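Local coordinates for leucine-rich repeat protein (Bacteroides thetaiotaomicron, PDB 4ECN) that is of unknown function but, as an extracellular leucine-rich repeat protein with DUF4458 domains, probably binds other proteins, at residues Gln9-Gln14 / Asp76-Ala82; Ser40-Lys45 / Leu92-Asp97; Lys86-Tyr90 / Lys121-Val125. All coordinates share one frame; numbering follows the deposited sequence.

Contact 1: residues Gln9-Gln14 / Asp76-Ala82; sequences QYGYVQ and DKLQLLA
Gly-11 and Leu-80 are an antiparallel hydrogen-bonded pair, and the backbone does much of the joining. Gly-11 N gives a straight bond to Leu-80 O (3.0 Å, 173° at the hydrogen), while the return bond from Leu-80 N to Gly-11 O is weak. Toward the far end of the ladder both bonds between Val-13 and Leu-78 are bent, Leu-78 N to Val-13 O being the shorter at 2.8 Å. Past Leu-81, Ala-82 N donates to Gln-9 O.

Tyr-12, Gln-79 and Lys-77 gather on one face. The extended chain of Lys-77 lies obliquely across Tyr-12, and its NZ sits over the ring face in a cation-pi contact, 4.5 Å from the Tyr-12 ring centroid. Gln-79, its chain also extended, runs alongside Tyr-12 in the same direction, with CB 3.6 Å from Tyr-12 CE1. The amide end of Gln-79 stands nearly perpendicular to the Tyr-10 ring, NE2 3.4 Å from Tyr-10 CG. At this end of the ladder the side chains of Tyr-10 and Leu-81 diverge from their pair. Tyr-10 has CG anti to its carbonyl carbon (chi1 -63°), which brings one face of the ring under Leu-81 CD1 in a CH-pi contact, and Leu-80 O lies at the ring edge.

Apolar packing on the face of Val-13 and Leu-80 is sparse between the two strands: Val-13 CG2 meets Leu-80 CD1 at 4.1 Å. That face turns inward, where Val-13 and Leu-80 pack on Val-113 of strand 110-113 and Leu-78 touches Leu-59. Strand 10-18 is flanked by strand 118-124 as well, and strand 73-81 by strand 54-63.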
ATOM      1  N   GLN A   9      25.866 -53.350  -7.651  1.00105.57           N
ATOM      2  CA  GLN A   9      24.866 -52.471  -7.035  1.00103.71           C
ATOM      3  C   GLN A   9      25.563 -51.436  -6.143  1.00105.07           C
ATOM      4  O   GLN A   9      24.924 -50.509  -5.638  1.00103.21           O
ATOM      5  CB  GLN A   9      23.850 -53.307  -6.200  1.00105.14           C
ATOM      6  CG  GLN A   9      23.357 -54.651  -6.799  1.00119.49           C
ATOM      7  CD  GLN A   9      24.313 -55.839  -6.669  1.00134.08           C
ATOM      8  OE1 GLN A   9      25.280 -55.830  -5.896  1.00128.11           O
ATOM      9  NE2 GLN A   9      24.050 -56.907  -7.419  1.00122.53           N
ATOM     10  N   TYR A  10      26.883 -51.631  -5.931  1.00101.36           N
ATOM     11  CA  TYR A  10      27.742 -50.843  -5.049  1.00100.13           C
ATOM     12  C   TYR A  10      28.700 -49.896  -5.793  1.00100.82           C
ATOM     13  O   TYR A  10      29.007 -50.093  -6.972  1.00101.57           O
ATOM     14  CB  TYR A  10      28.591 -51.781  -4.171  1.00102.81           C
ATOM     15  CG  TYR A  10      27.790 -52.657  -3.234  1.00106.25           C
ATOM     16  CD1 TYR A  10      27.326 -53.908  -3.639  1.00108.58           C
ATOM     17  CD2 TYR A  10      27.527 -52.257  -1.926  1.00107.41           C
ATOM     18  CE1 TYR A  10      26.585 -54.720  -2.780  1.00109.77           C
ATOM     19  CE2 TYR A  10      26.781 -53.055  -1.060  1.00108.59           C
ATOM     20  CZ  TYR A  10      26.316 -54.290  -1.490  1.00117.02           C
ATOM     21  OH  TYR A  10      25.587 -55.090  -0.646  1.00119.09           O
ATOM     22  N   GLY A  11      29.174 -48.899  -5.041  1.00 93.12           N
ATOM     23  CA  GLY A  11      30.133 -47.879  -5.446  1.00 90.82           C
ATOM     24  C   GLY A  11      31.179 -47.640  -4.376  1.00 89.54           C
ATOM     25  O   GLY A  11      31.305 -48.451  -3.454  1.00 90.11           O
ATOM     26  N   TYR A  12      31.976 -46.560  -4.499  1.00 81.36           N
ATOM     27  CA  TYR A  12      33.051 -46.294  -3.542  1.00 79.17           C
ATOM     28  C   TYR A  12      33.157 -44.820  -3.200  1.00 77.96           C
ATOM     29  O   TYR A  12      32.795 -43.960  -3.998  1.00 76.78           O
ATOM     30  CB  TYR A  12      34.407 -46.798  -4.066  1.00 81.55           C
ATOM     31  CG  TYR A  12      34.447 -48.299  -4.238  1.00 85.55           C
ATOM     32  CD1 TYR A  12      34.844 -49.130  -3.195  1.00 88.11           C
ATOM     33  CD2 TYR A  12      34.053 -48.897  -5.436  1.00 87.47           C
ATOM     34  CE1 TYR A  12      34.852 -50.517  -3.340  1.00 90.26           C
ATOM     35  CE2 TYR A  12      34.020 -50.282  -5.577  1.00 89.30           C
ATOM     36  CZ  TYR A  12      34.429 -51.087  -4.529  1.00 97.61           C
ATOM     37  OH  TYR A  12      34.424 -52.451  -4.673  1.00102.88           O
ATOM     38  N   VAL A  13      33.622 -44.548  -1.973  1.00 71.78           N
ATOM     39  CA  VAL A  13      33.834 -43.210  -1.418  1.00 69.52           C
ATOM     40  C   VAL A  13      35.194 -43.177  -0.749  1.00 72.75           C
ATOM     41  O   VAL A  13      35.651 -44.182  -0.194  1.00 72.36           O
ATOM     42  CB  VAL A  13      32.721 -42.751  -0.430  1.00 71.23           C
ATOM     43  CG1 VAL A  13      32.885 -41.289  -0.038  1.00 69.33           C
ATOM     44  CG2 VAL A  13      31.347 -42.958  -1.023  1.00 71.36           C
ATOM     45  N   GLN A  14      35.836 -42.016  -0.829  1.00 68.67           N
ATOM     46  CA  GLN A  14      37.075 -41.714  -0.151  1.00 69.26           C
ATOM     47  C   GLN A  14      36.963 -40.298   0.309  1.00 72.74           C
ATOM     48  O   GLN A  14      36.206 -39.528  -0.282  1.00 72.23           O
ATOM     49  CB  GLN A  14      38.324 -41.980  -0.998  1.00 72.24           C
ATOM     50  CG  GLN A  14      38.499 -41.133  -2.256  1.00 88.94           C
ATOM     51  CD  GLN A  14      39.766 -41.520  -2.988  1.00102.73           C
ATOM     52  OE1 GLN A  14      40.233 -42.673  -2.939  1.00 89.90           O
ATOM     53  NE2 GLN A  14      40.336 -40.563  -3.708  1.00100.56           N
ATOM     54  N   ASP A  76      40.840 -44.394   2.874  1.00 86.68           N
ATOM     55  CA  ASP A  76      40.742 -45.648   2.122  1.00 87.38           C
ATOM     56  C   ASP A  76      39.372 -45.738   1.423  1.00 90.85           C
ATOM     57  O   ASP A  76      38.421 -45.085   1.870  1.00 89.47           O
ATOM     58  CB  ASP A  76      40.928 -46.869   3.065  1.00 89.91           C
ATOM     59  CG  ASP A  76      42.335 -47.268   3.513  1.00 99.09           C
ATOM     60  OD1 ASP A  76      43.278 -47.143   2.700  1.00101.54           O
ATOM     61  OD2 ASP A  76      42.459 -47.864   4.609  1.00 98.83           O
ATOM     62  N   LYS A  77      39.258 -46.541   0.345  1.00 87.92           N
ATOM     63  CA  LYS A  77      37.977 -46.730  -0.354  1.00 87.01           C
ATOM     64  C   LYS A  77      36.938 -47.339   0.582  1.00 88.23           C
ATOM     65  O   LYS A  77      37.257 -48.251   1.348  1.00 88.43           O
ATOM     66  CB  LYS A  77      38.130 -47.639  -1.595  1.00 91.09           C
ATOM     67  CG  LYS A  77      38.394 -46.966  -2.939  1.00100.92           C
ATOM     68  CD  LYS A  77      38.408 -48.053  -4.046  1.00109.54           C
ATOM     69  CE  LYS A  77      38.516 -47.513  -5.459  1.00113.73           C
ATOM     70  NZ  LYS A  77      38.280 -48.567  -6.488  1.00109.85           N
ATOM     71  N   LEU A  78      35.704 -46.843   0.520  1.00 82.04           N
ATOM     72  CA  LEU A  78      34.611 -47.373   1.322  1.00 80.36           C
ATOM     73  C   LEU A  78      33.503 -47.893   0.405  1.00 80.20           C
ATOM     74  O   LEU A  78      32.859 -47.099  -0.287  1.00 78.50           O
ATOM     75  CB  LEU A  78      34.076 -46.296   2.290  1.00 79.47           C
ATOM     76  CG  LEU A  78      32.772 -46.600   3.052  1.00 83.50           C
ATOM     77  CD1 LEU A  78      32.909 -47.830   3.938  1.00 83.95           C
ATOM     78  CD2 LEU A  78      32.312 -45.393   3.840  1.00 84.25           C
ATOM     79  N   GLN A  79      33.274 -49.217   0.410  1.00 74.90           N
ATOM     80  CA  GLN A  79      32.218 -49.780  -0.420  1.00 74.52           C
ATOM     81  C   GLN A  79      30.874 -49.571   0.249  1.00 78.11           C
ATOM     82  O   GLN A  79      30.679 -49.984   1.392  1.00 78.28           O
ATOM     83  CB  GLN A  79      32.454 -51.260  -0.719  1.00 76.71           C
ATOM     84  CG  GLN A  79      31.533 -51.806  -1.810  1.00 83.32           C
ATOM     85  CD  GLN A  79      31.853 -53.234  -2.174  1.00104.15           C
ATOM     86  OE1 GLN A  79      32.941 -53.767  -1.890  1.00 99.50           O
ATOM     87  NE2 GLN A  79      30.923 -53.872  -2.862  1.00 97.66           N
ATOM     88  N   LEU A  80      29.963 -48.897  -0.455  1.00 73.69           N
ATOM     89  CA  LEU A  80      28.610 -48.607   0.000  1.00 73.04           C
ATOM     90  C   LEU A  80      27.627 -48.905  -1.084  1.00 79.24           C
ATOM     91  O   LEU A  80      28.014 -48.933  -2.246  1.00 79.53           O
ATOM     92  CB  LEU A  80      28.472 -47.136   0.430  1.00 71.86           C
ATOM     93  CG  LEU A  80      29.196 -46.693   1.691  1.00 75.56           C
ATOM     94  CD1 LEU A  80      29.290 -45.187   1.747  1.00 74.92           C
ATOM     95  CD2 LEU A  80      28.524 -47.231   2.929  1.00 76.30           C
ATOM     96  N   LEU A  81      26.352 -49.097  -0.734  1.00 77.53           N
ATOM     97  CA  LEU A  81      25.342 -49.340  -1.747  1.00 79.01           C
ATOM     98  C   LEU A  81      24.942 -48.001  -2.357  1.00 82.93           C
ATOM     99  O   LEU A  81      24.773 -47.016  -1.636  1.00 80.85           O
ATOM    100  CB  LEU A  81      24.141 -50.101  -1.179  1.00 79.80           C
ATOM    101  CG  LEU A  81      23.270 -50.805  -2.234  1.00 86.56           C
ATOM    102  CD1 LEU A  81      23.005 -52.264  -1.859  1.00 87.52           C
ATOM    103  CD2 LEU A  81      21.995 -49.985  -2.579  1.00 89.22           C
ATOM    104  N   ALA A  82      24.838 -47.969  -3.694  1.00 81.63           N
ATOM    105  CA  ALA A  82      24.526 -46.769  -4.474  1.00 81.98           C
ATOM    106  C   ALA A  82      23.245 -46.080  -3.984  1.00 86.62           C
ATOM    107  O   ALA A  82      22.181 -46.703  -3.930  1.00 87.37           O
ATOM    108  CB  ALA A  82      24.392 -47.124  -5.948  1.00 83.79           C
TER

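Contact 2: residues Ser40-Lys45 / Leu92-Asp97; sequences SAQKIK and LYDGLD
With CG anti to its carbonyl carbon (chi1 -61°), Tyr-93 lays its ring along strand 43-45, past Lys-43 CB; this brings the ring edge to Lys-45 CB, which lies near the ring plane, 3.8 Å from Tyr-93 CE1. Lys-43 keeps its chain fully extended beyond CG and carries NZ past the tyrosine to the turn, where it forms a salt bridge with Asp-97 OD1 (3.1 Å), meeting the oxygen from above the carboxylate plane. CD of Lys-43 also lies close to that oxygen. With an alanine here the Asp-97 carboxylate would probably lose its cationic mate, and the turn its tie to the strand.

In the backbone two residues, Gln-42 and Lys-43, stand opposite the single Tyr-93, a classic beta bulge. Gln-42 N makes the strong bond to Tyr-93 O (2.8 Å, 167° at the hydrogen), and Lys-43 N adds a weak second one to the same oxygen. Tyr-93 N returns to Lys-43 O at 3.3 Å. After Tyr-93 the chain enters a type I turn from Asp-94 to Asp-97, closed by Asp-97 N to Asp-94 O. Gln-42 reaches over this turn, its NE2 3.3 Å from Gly-95 CA.

On the opposite face from Tyr-93, Ile-44 and Leu-92 lie side by side, CD1 of the isoleucine 3.8 Å from CD2 of the leucine. Strand 54-63 flanks strand 43-49 and brings Leu-61 against Ala-41 and Ile-44, while strand 99-104 pairs beyond Leu-92 and packs Leu-101 on it.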
ATOM      1  N   SER A  40      48.631 -36.102  13.207  1.00120.15           N
ATOM      2  CA  SER A  40      48.944 -37.185  14.149  1.00119.33           C
ATOM      3  C   SER A  40      47.935 -38.299  13.934  1.00120.95           C
ATOM      4  O   SER A  40      48.167 -39.443  14.336  1.00120.76           O
ATOM      5  CB  SER A  40      48.940 -36.698  15.597  1.00121.85           C
ATOM      6  OG  SER A  40      49.085 -37.788  16.495  1.00128.74           O
ATOM      7  N   ALA A  41      46.808 -37.931  13.274  1.00115.22           N
ATOM      8  CA  ALA A  41      45.665 -38.767  12.920  1.00113.60           C
ATOM      9  C   ALA A  41      45.998 -39.745  11.795  1.00115.51           C
ATOM     10  O   ALA A  41      46.654 -39.376  10.816  1.00115.82           O
ATOM     11  CB  ALA A  41      44.496 -37.893  12.499  1.00113.30           C
ATOM     12  N   GLN A  42      45.512 -40.986  11.932  1.00109.36           N
ATOM     13  CA  GLN A  42      45.731 -42.049  10.958  1.00108.50           C
ATOM     14  C   GLN A  42      44.445 -42.927  10.787  1.00109.12           C
ATOM     15  O   GLN A  42      44.513 -44.003  10.190  1.00109.67           O
ATOM     16  CB  GLN A  42      46.957 -42.903  11.349  1.00110.82           C
ATOM     17  CG  GLN A  42      46.947 -43.498  12.760  1.00122.15           C
ATOM     18  CD  GLN A  42      48.144 -44.383  13.001  1.00144.76           C
ATOM     19  OE1 GLN A  42      49.252 -44.133  12.507  1.00141.81           O
ATOM     20  NE2 GLN A  42      47.951 -45.442  13.774  1.00137.74           N
ATOM     21  N   LYS A  43      43.276 -42.423  11.253  1.00102.03           N
ATOM     22  CA  LYS A  43      41.938 -43.044  11.160  1.00 99.79           C
ATOM     23  C   LYS A  43      40.818 -41.979  11.131  1.00100.07           C
ATOM     24  O   LYS A  43      41.062 -40.812  11.451  1.00 99.68           O
ATOM     25  CB  LYS A  43      41.681 -44.018  12.329  1.00101.60           C
ATOM     26  CG  LYS A  43      42.135 -45.451  12.105  1.00109.91           C
ATOM     27  CD  LYS A  43      41.825 -46.318  13.329  1.00114.86           C
ATOM     28  CE  LYS A  43      42.233 -47.765  13.167  1.00115.68           C
ATOM     29  NZ  LYS A  43      41.896 -48.570  14.371  1.00116.56           N
ATOM     30  N   ILE A  44      39.600 -42.384  10.727  1.00 93.45           N
ATOM     31  CA  ILE A  44      38.405 -41.538  10.684  1.00 90.74           C
ATOM     32  C   ILE A  44      37.161 -42.439  10.765  1.00 92.53           C
ATOM     33  O   ILE A  44      37.112 -43.502  10.130  1.00 92.68           O
ATOM     34  CB  ILE A  44      38.342 -40.575   9.455  1.00 93.09           C
ATOM     35  CG1 ILE A  44      37.243 -39.504   9.639  1.00 91.93           C
ATOM     36  CG2 ILE A  44      38.213 -41.330   8.105  1.00 94.37           C
ATOM     37  CD1 ILE A  44      37.226 -38.405   8.635  1.00 94.67           C
ATOM     38  N   LYS A  45      36.175 -42.019  11.562  1.00 86.36           N
ATOM     39  CA  LYS A  45      34.906 -42.725  11.689  1.00 84.87           C
ATOM     40  C   LYS A  45      33.836 -41.749  11.237  1.00 84.17           C
ATOM     41  O   LYS A  45      33.473 -40.818  11.955  1.00 83.03           O
ATOM     42  CB  LYS A  45      34.678 -43.286  13.117  1.00 87.63           C
ATOM     43  CG  LYS A  45      33.415 -44.170  13.267  1.00 99.23           C
ATOM     44  CD  LYS A  45      33.370 -44.961  14.596  1.00106.12           C
ATOM     45  CE  LYS A  45      33.126 -44.121  15.832  1.00109.57           C
ATOM     46  NZ  LYS A  45      33.481 -44.844  17.086  1.00111.50           N
ATOM     47  N   LEU A  92      38.378 -38.061  14.211  1.00 76.72           N
ATOM     48  CA  LEU A  92      39.730 -38.383  13.759  1.00 78.70           C
ATOM     49  C   LEU A  92      40.460 -39.079  14.927  1.00 89.39           C
ATOM     50  O   LEU A  92      40.142 -38.802  16.084  1.00 89.44           O
ATOM     51  CB  LEU A  92      40.471 -37.137  13.241  1.00 78.17           C
ATOM     52  CG  LEU A  92      39.890 -36.526  11.964  1.00 81.94           C
ATOM     53  CD1 LEU A  92      40.402 -35.150  11.733  1.00 81.61           C
ATOM     54  CD2 LEU A  92      40.168 -37.383  10.755  1.00 85.40           C
ATOM     55  N   TYR A  93      41.365 -40.033  14.636  1.00 90.88           N
ATOM     56  CA  TYR A  93      42.060 -40.811  15.671  1.00 93.50           C
ATOM     57  C   TYR A  93      43.576 -40.894  15.421  1.00103.69           C
ATOM     58  O   TYR A  93      43.985 -41.162  14.293  1.00104.26           O
ATOM     59  CB  TYR A  93      41.480 -42.240  15.729  1.00 95.01           C
ATOM     60  CG  TYR A  93      40.005 -42.325  16.069  1.00 96.18           C
ATOM     61  CD1 TYR A  93      39.034 -42.314  15.068  1.00 97.26           C
ATOM     62  CD2 TYR A  93      39.581 -42.488  17.385  1.00 97.26           C
ATOM     63  CE1 TYR A  93      37.676 -42.424  15.373  1.00 97.13           C
ATOM     64  CE2 TYR A  93      38.229 -42.603  17.703  1.00 97.91           C
ATOM     65  CZ  TYR A  93      37.278 -42.566  16.696  1.00106.04           C
ATOM     66  OH  TYR A  93      35.947 -42.690  17.026  1.00108.00           O
ATOM     67  N   ASP A  94      44.405 -40.726  16.482  1.00104.19           N
ATOM     68  CA  ASP A  94      45.880 -40.799  16.407  1.00106.32           C
ATOM     69  C   ASP A  94      46.380 -42.277  16.377  1.00113.48           C
ATOM     70  O   ASP A  94      45.578 -43.203  16.196  1.00112.83           O
ATOM     71  CB  ASP A  94      46.523 -40.045  17.603  1.00108.34           C
ATOM     72  CG  ASP A  94      46.418 -40.734  18.959  1.00119.19           C
ATOM     73  OD1 ASP A  94      45.363 -41.356  19.237  1.00118.29           O
ATOM     74  OD2 ASP A  94      47.387 -40.646  19.744  1.00128.21           O
ATOM     75  N   GLY A  95      47.692 -42.465  16.564  1.00112.80           N
ATOM     76  CA  GLY A  95      48.334 -43.776  16.621  1.00114.39           C
ATOM     77  C   GLY A  95      47.857 -44.645  17.776  1.00120.01           C
ATOM     78  O   GLY A  95      47.700 -45.860  17.616  1.00120.42           O
ATOM     79  N   LEU A  96      47.590 -44.011  18.945  1.00116.75           N
ATOM     80  CA  LEU A  96      47.097 -44.650  20.175  1.00116.64           C
ATOM     81  C   LEU A  96      45.564 -44.943  20.117  1.00119.64           C
ATOM     82  O   LEU A  96      45.028 -45.547  21.055  1.00118.92           O
ATOM     83  CB  LEU A  96      47.410 -43.747  21.379  1.00116.64           C
ATOM     84  N   ASP A  97      44.880 -44.512  19.012  1.00115.18           N
ATOM     85  CA  ASP A  97      43.449 -44.671  18.668  1.00113.50           C
ATOM     86  C   ASP A  97      42.513 -43.871  19.647  1.00114.16           C
ATOM     87  O   ASP A  97      41.405 -44.322  19.961  1.00113.25           O
ATOM     88  CB  ASP A  97      43.029 -46.164  18.609  1.00115.65           C
ATOM     89  CG  ASP A  97      43.630 -46.931  17.443  1.00125.10           C
ATOM     90  OD1 ASP A  97      43.339 -46.570  16.280  1.00124.86           O
ATOM     91  OD2 ASP A  97      44.345 -47.928  17.692  1.00131.34           O
TER

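Contact 3: residues Lys86-Tyr90 / Lys121-Val125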
ATOM      1  N   LYS A  86      23.730 -38.915   4.121  1.00 76.01           N
ATOM      2  CA  LYS A  86      23.940 -37.647   4.799  1.00 74.61           C
ATOM      3  C   LYS A  86      24.934 -37.881   5.922  1.00 77.80           C
ATOM      4  O   LYS A  86      24.682 -38.732   6.774  1.00 77.80           O
ATOM      5  CB  LYS A  86      22.615 -37.038   5.309  1.00 76.54           C
ATOM      6  CG  LYS A  86      22.768 -35.606   5.859  1.00 92.78           C
ATOM      7  CD  LYS A  86      21.598 -35.117   6.735  1.00 98.40           C
ATOM      8  CE  LYS A  86      21.526 -35.786   8.094  1.00 95.40           C
ATOM      9  NZ  LYS A  86      20.410 -35.246   8.912  1.00 99.39           N
ATOM     10  N   ILE A  87      26.092 -37.182   5.876  1.00 73.66           N
ATOM     11  CA  ILE A  87      27.137 -37.219   6.910  1.00 73.08           C
ATOM     12  C   ILE A  87      26.601 -36.459   8.125  1.00 75.21           C
ATOM     13  O   ILE A  87      26.113 -35.328   7.963  1.00 74.16           O
ATOM     14  CB  ILE A  87      28.501 -36.634   6.418  1.00 76.17           C
ATOM     15  CG1 ILE A  87      28.962 -37.222   5.076  1.00 76.66           C
ATOM     16  CG2 ILE A  87      29.595 -36.755   7.498  1.00 77.37           C
ATOM     17  CD1 ILE A  87      30.021 -36.324   4.338  1.00 81.11           C
ATOM     18  N   VAL A  88      26.658 -37.080   9.320  1.00 70.35           N
ATOM     19  CA  VAL A  88      26.188 -36.449  10.560  1.00 69.17           C
ATOM     20  C   VAL A  88      27.382 -35.724  11.209  1.00 71.27           C
ATOM     21  O   VAL A  88      27.259 -34.580  11.664  1.00 69.32           O
ATOM     22  CB  VAL A  88      25.512 -37.451  11.534  1.00 73.25           C
ATOM     23  CG1 VAL A  88      24.790 -36.709  12.659  1.00 72.84           C
ATOM     24  CG2 VAL A  88      24.531 -38.349  10.800  1.00 73.17           C
ATOM     25  N   GLY A  89      28.525 -36.406  11.197  1.00 67.39           N
ATOM     26  CA  GLY A  89      29.789 -35.924  11.731  1.00 66.26           C
ATOM     27  C   GLY A  89      30.859 -36.978  11.595  1.00 69.02           C
ATOM     28  O   GLY A  89      30.598 -38.066  11.071  1.00 68.99           O
ATOM     29  N   TYR A  90      32.070 -36.661  12.060  1.00 64.90           N
ATOM     30  CA  TYR A  90      33.196 -37.579  11.971  1.00 65.38           C
ATOM     31  C   TYR A  90      34.179 -37.376  13.120  1.00 71.22           C
ATOM     32  O   TYR A  90      34.262 -36.290  13.694  1.00 69.54           O
ATOM     33  CB  TYR A  90      33.931 -37.423  10.619  1.00 66.36           C
ATOM     34  CG  TYR A  90      34.554 -36.062  10.372  1.00 66.58           C
ATOM     35  CD1 TYR A  90      35.852 -35.775  10.798  1.00 69.06           C
ATOM     36  CD2 TYR A  90      33.876 -35.086   9.645  1.00 65.65           C
ATOM     37  CE1 TYR A  90      36.431 -34.528  10.559  1.00 69.53           C
ATOM     38  CE2 TYR A  90      34.442 -33.834   9.410  1.00 65.61           C
ATOM     39  CZ  TYR A  90      35.723 -33.563   9.858  1.00 72.86           C
ATOM     40  OH  TYR A  90      36.281 -32.336   9.607  1.00 76.13           O
ATOM     41  N   LYS A 121      34.846 -37.241  -1.359  1.00 62.41           N
ATOM     42  CA  LYS A 121      34.157 -36.220  -0.575  1.00 61.23           C
ATOM     43  C   LYS A 121      35.172 -35.347   0.144  1.00 66.70           C
ATOM     44  O   LYS A 121      36.140 -35.821   0.743  1.00 66.91           O
ATOM     45  CB  LYS A 121      33.148 -36.827   0.424  1.00 62.28           C
ATOM     46  CG  LYS A 121      32.249 -35.806   1.144  1.00 69.51           C
ATOM     47  CD  LYS A 121      31.142 -35.228   0.246  1.00 73.73           C
ATOM     48  CE  LYS A 121      30.399 -34.079   0.872  1.00 71.36           C
ATOM     49  NZ  LYS A 121      31.230 -32.842   0.923  1.00 81.40           N
ATOM     50  N   ALA A 122      34.940 -34.056   0.043  1.00 64.44           N
ATOM     51  CA  ALA A 122      35.738 -33.043   0.689  1.00 64.70           C
ATOM     52  C   ALA A 122      35.189 -32.771   2.091  1.00 69.35           C
ATOM     53  O   ALA A 122      34.039 -32.322   2.252  1.00 69.28           O
ATOM     54  CB  ALA A 122      35.737 -31.771  -0.152  1.00 65.09           C
ATOM     55  N   LEU A 123      35.997 -33.086   3.101  1.00 64.91           N
ATOM     56  CA  LEU A 123      35.636 -32.784   4.469  1.00 63.91           C
ATOM     57  C   LEU A 123      36.455 -31.585   4.916  1.00 71.17           C
ATOM     58  O   LEU A 123      37.683 -31.674   4.951  1.00 71.60           O
ATOM     59  CB  LEU A 123      35.824 -33.994   5.405  1.00 63.44           C
ATOM     60  CG  LEU A 123      34.824 -35.142   5.275  1.00 66.50           C
ATOM     61  CD1 LEU A 123      35.185 -36.267   6.216  1.00 65.89           C
ATOM     62  CD2 LEU A 123      33.395 -34.679   5.537  1.00 67.00           C
ATOM     63  N   THR A 124      35.790 -30.449   5.200  1.00 69.91           N
ATOM     64  CA  THR A 124      36.481 -29.234   5.645  1.00 71.31           C
ATOM     65  C   THR A 124      36.461 -29.171   7.181  1.00 78.34           C
ATOM     66  O   THR A 124      35.387 -29.136   7.793  1.00 78.99           O
ATOM     67  CB  THR A 124      35.867 -27.979   5.007  1.00 80.19           C
ATOM     68  OG1 THR A 124      35.961 -28.091   3.583  1.00 83.55           O
ATOM     69  CG2 THR A 124      36.555 -26.702   5.467  1.00 77.50           C
ATOM     70  N   VAL A 125      37.651 -29.149   7.796  1.00 75.94           N
ATOM     71  CA  VAL A 125      37.784 -29.092   9.252  1.00 76.08           C
ATOM     72  C   VAL A 125      37.429 -27.660   9.746  1.00 79.78           C
ATOM     73  O   VAL A 125      38.178 -26.704   9.502  1.00 80.20           O
ATOM     74  CB  VAL A 125      39.197 -29.535   9.708  1.00 81.01           C
ATOM     75  CG1 VAL A 125      39.400 -29.327  11.203  1.00 80.79           C
ATOM     76  CG2 VAL A 125      39.463 -30.986   9.333  1.00 81.44           C
TER
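Leu-123 and Tyr-90 reach toward each other from facing strands and overlap, methyl over ring, joining two layers of what is probably a transthyretin-like beta fold, the clan to which DUF4458 belongs. Strands 86-90 and 121-124 are not hydrogen-bonded to each other: their axes pass 10.0 Å apart at 55°, and the contact is made mainly by side chains.

The Tyr-90 ring carries the contact. Its CG stands between the backbone N and the carbonyl carbon (chi1 62°), which swings the ring toward strand 118-124. Leu-123 CD1 rests over one ring face, displaced toward the rim, in a CH-pi contact 4.2 Å from the Tyr-90 centroid; its closest ring atom is CD2. The second methyl of Leu-123, CD2, turns to Ile-87 and meets its CD1 at 3.9 Å, crossing it at a slant. Leu-123 thus bridges the two residues of strand 86-90 that point inward. CD1 of Ile-87 also lies against Lys-121, whose aliphatic CG is 3.9 Å away. Lys-121 bends at chi2 and chi4, its NZ bonding Ala-122 O and forming a salt bridge with Asp-108.

Around this interior, Phe-15 of strand 10-18 packs on Leu-123, Leu-111 of strand 110-113 covers Ile-87, and Leu-101 touches both Tyr-90 and Val-125. At the far end of the tyrosine, whose side chain crosses that of Val-125 at about a right angle, Tyr-90 OH lies 3.5 Å from Val-125 CG2.

All three contacts belong to one beta domain at the N-terminal end of the chain, far from the chain's centre, and their strands belong to one curled mixed sheet. Contacts 1 and 2 have centres about 21 Å apart and do not touch; the centre of contact 3 lies about 16 Å from each of theirs, and it meets both, through Gln-14 O near Lys-121 N (2.9 Å) and through Ile-44 CD1 against the Tyr-90 ring. Along the chain contacts 1 and 2 interleave, contact 3 opens after contact 1 closes, and contacts 2 and 3 share strand 83-93. Segments distant in sequence thus meet both within the sheet (contacts 1 and 2) and across its interior (contact 3).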